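Local atomic coordinates of CRISPR-associated endonuclease Cas1 (Thermotoga maritima, PDB entry 4XTK), a protein that probably acts as a metal-dependent endonuclease on double-stranded DNA in CRISPR adaptive immunity, working as a homodimer that also assembles with Cas2. Residues E[115-120]-E[235-240]. Residues are numbered along the deposited sequence; the frame is centred on the assembly and turned at random.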
loop_
_atom_site.group_PDB
_atom_site.type_symbol
_atom_site.label_atom_id
_atom_site.label_comp_id
_atom_site.label_asym_id
_atom_site.label_seq_id
_atom_site.Cartn_x
_atom_site.Cartn_y
_atom_site.Cartn_z
ATOM N N SER E 115 -16.929 10.375 -22.104
ATOM C CA SER E 115 -16.886 10.291 -23.561
ATOM C C SER E 115 -16.839 8.838 -24.035
ATOM O O SER E 115 -17.600 8.436 -24.917
ATOM C CB SER E 115 -15.677 11.062 -24.099
ATOM O OG SER E 115 -15.642 11.047 -25.513
ATOM N N ARG E 116 -15.953 8.052 -23.432
ATOM C CA ARG E 116 -15.784 6.659 -23.823
ATOM C C ARG E 116 -16.972 5.813 -23.372
ATOM O O ARG E 116 -17.447 4.957 -24.121
ATOM C CB ARG E 116 -14.475 6.103 -23.257
ATOM C CG ARG E 116 -13.216 6.772 -23.818
ATOM C CD ARG E 116 -12.676 6.029 -25.042
ATOM N NE ARG E 116 -12.459 4.611 -24.762
ATOM C CZ ARG E 116 -13.153 3.621 -25.317
ATOM N NH1 ARG E 116 -14.111 3.891 -26.196
ATOM N NH2 ARG E 116 -12.891 2.360 -24.995
ATOM N N SER E 117 -17.453 6.058 -22.155
ATOM C CA SER E 117 -18.649 5.384 -21.648
ATOM C C SER E 117 -19.835 5.545 -22.597
ATOM O O SER E 117 -20.577 4.594 -22.850
ATOM C CB SER E 117 -19.029 5.918 -20.265
ATOM O OG SER E 117 -18.178 5.396 -19.263
ATOM N N PHE E 118 -20.007 6.755 -23.116
ATOM C CA PHE E 118 -21.117 7.036 -24.013
ATOM C C PHE E 118 -20.950 6.297 -25.330
ATOM O O PHE E 118 -21.908 5.743 -25.862
ATOM C CB PHE E 118 -21.250 8.543 -24.275
ATOM C CG PHE E 118 -21.872 9.309 -23.141
ATOM C CD1 PHE E 118 -22.146 8.693 -21.934
ATOM C CD2 PHE E 118 -22.196 10.642 -23.287
ATOM C CE1 PHE E 118 -22.717 9.397 -20.890
ATOM C CE2 PHE E 118 -22.767 11.347 -22.246
ATOM C CZ PHE E 118 -23.029 10.721 -21.048
ATOM N N GLN E 119 -19.734 6.289 -25.864
ATOM C CA GLN E 119 -19.529 5.673 -27.164
ATOM C C GLN E 119 -19.665 4.157 -27.061
ATOM O O GLN E 119 -20.164 3.511 -27.981
ATOM C CB GLN E 119 -18.172 6.056 -27.751
ATOM C CG GLN E 119 -18.050 5.694 -29.225
ATOM C CD GLN E 119 -19.214 6.231 -30.056
ATOM O OE1 GLN E 119 -19.594 7.399 -29.942
ATOM N NE2 GLN E 119 -19.794 5.369 -30.885
ATOM N N ASN E 120 -19.248 3.598 -25.931
ATOM C CA ASN E 120 -19.434 2.178 -25.685
ATOM C C ASN E 120 -20.910 1.827 -25.574
ATOM O O ASN E 120 -21.349 0.799 -26.094
ATOM C CB ASN E 120 -18.696 1.747 -24.424
ATOM C CG ASN E 120 -17.196 1.747 -24.605
ATOM O OD1 ASN E 120 -16.690 1.956 -25.713
ATOM N ND2 ASN E 120 -16.472 1.495 -23.522
ATOM N N ALA E 235 -14.635 1.253 -14.577
ATOM C CA ALA E 235 -15.707 0.283 -14.814
ATOM C C ALA E 235 -16.839 0.837 -15.687
ATOM O O ALA E 235 -17.546 0.074 -16.343
ATOM C CB ALA E 235 -16.274 -0.207 -13.492
ATOM N N GLU E 236 -17.008 2.155 -15.695
ATOM C CA GLU E 236 -18.069 2.774 -16.487
ATOM C C GLU E 236 -17.921 2.464 -17.976
ATOM O O GLU E 236 -18.904 2.425 -18.713
ATOM C CB GLU E 236 -18.096 4.292 -16.272
ATOM C CG GLU E 236 -18.344 4.742 -14.834
ATOM C CD GLU E 236 -19.785 4.555 -14.364
ATOM O OE1 GLU E 236 -20.544 3.796 -15.002
ATOM O OE2 GLU E 236 -20.160 5.179 -13.341
ATOM N N LEU E 237 -16.689 2.231 -18.406
ATOM C CA LEU E 237 -16.412 1.962 -19.808
ATOM C C LEU E 237 -16.815 0.551 -20.209
ATOM O O LEU E 237 -17.170 0.297 -21.359
ATOM C CB LEU E 237 -14.926 2.164 -20.110
ATOM C CG LEU E 237 -14.409 3.577 -20.396
ATOM C CD1 LEU E 237 -14.496 4.470 -19.169
ATOM C CD2 LEU E 237 -12.983 3.512 -20.919
ATOM N N PHE E 238 -16.676 -0.378 -19.272
ATOM C CA PHE E 238 -16.817 -1.791 -19.592
ATOM C C PHE E 238 -18.139 -2.430 -19.183
ATOM O O PHE E 238 -18.340 -3.629 -19.396
ATOM C CB PHE E 238 -15.634 -2.535 -18.988
ATOM C CG PHE E 238 -14.320 -2.016 -19.470
ATOM C CD1 PHE E 238 -13.770 -2.490 -20.645
ATOM C CD2 PHE E 238 -13.660 -1.009 -18.781
ATOM C CE1 PHE E 238 -12.571 -1.994 -21.112
ATOM C CE2 PHE E 238 -12.467 -0.510 -19.238
ATOM C CZ PHE E 238 -11.920 -1.002 -20.407
ATOM N N LYS E 239 -19.030 -1.640 -18.596
ATOM C CA LYS E 239 -20.324 -2.150 -18.151
ATOM C C LYS E 239 -21.162 -2.767 -19.294
ATOM O O LYS E 239 -21.762 -3.833 -19.113
ATOM C CB LYS E 239 -21.114 -1.042 -17.439
ATOM C CG LYS E 239 -20.772 -0.883 -15.963
ATOM C CD LYS E 239 -21.455 0.333 -15.326
ATOM C CE LYS E 239 -21.250 0.324 -13.810
ATOM N NZ LYS E 239 -21.884 1.480 -13.129
ATOM N N PRO E 240 -21.224 -2.103 -20.466
ATOM C CA PRO E 240 -21.951 -2.763 -21.558
ATOM C C PRO E 240 -21.352 -4.088 -22.052
ATOM O O PRO E 240 -22.083 -5.074 -22.148
ATOM C CB PRO E 240 -21.908 -1.720 -22.681
ATOM C CG PRO E 240 -21.747 -0.427 -21.985
ATOM C CD PRO E 240 -20.877 -0.711 -20.807
#
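The amide nitrogen of Asn120 reaches across to the backbone of the facing helix, Asn120 ND2 donating to Leu237 O at 2.6 Å with an N-H...O angle of 147°. The donor is tilted 22° from the carbonyl plane. This bond lies beside a kinked part of helix 230-252, where Pro240, having no N-H, cannot bond to Glu236 O in the turn before it. The other end of the same amide faces its own helix: Arg116 NH1 approaches Asn120 OD1 in a weak bond of 3.3 Å, which may help to set how the amide is turned. One turn of helix thus places Arg116 and Asn120 together beside Leu237. Bent at chi2 and chi3, the Arg116 chain crosses the leucine at about a right angle; its CB lies 3.8 Å from Leu237 CD2, and NE is close to the same methyl. Leu237 CD1 meets Ser117 OG at 3.8 Å. Ser117 bonds back to Ile113 O, while its OG also lies 3.1 Å from Glu236 O. The Glu236 chain bends at chi2 and carries its carboxylate away from residues 115-120, to a weak hydrogen bond within a salt bridge to Lys239 (NZ to Glu236 OE1, 3.3 Å); the carboxylate also forms a salt bridge with Arg159. Together with Glu155 and His221, Glu236 probably binds manganese, as in related Cas1 nucleases. The two segments run nearly parallel, 3° apart with axes 8.1 Å from each other, within the helical part of Cas1. Helix 148-166 touches Ser117, Glu236 and Pro240, helix 301-316 packs on Leu237 and Phe238, and helix 188-208 lies against Ala235 and Lys239.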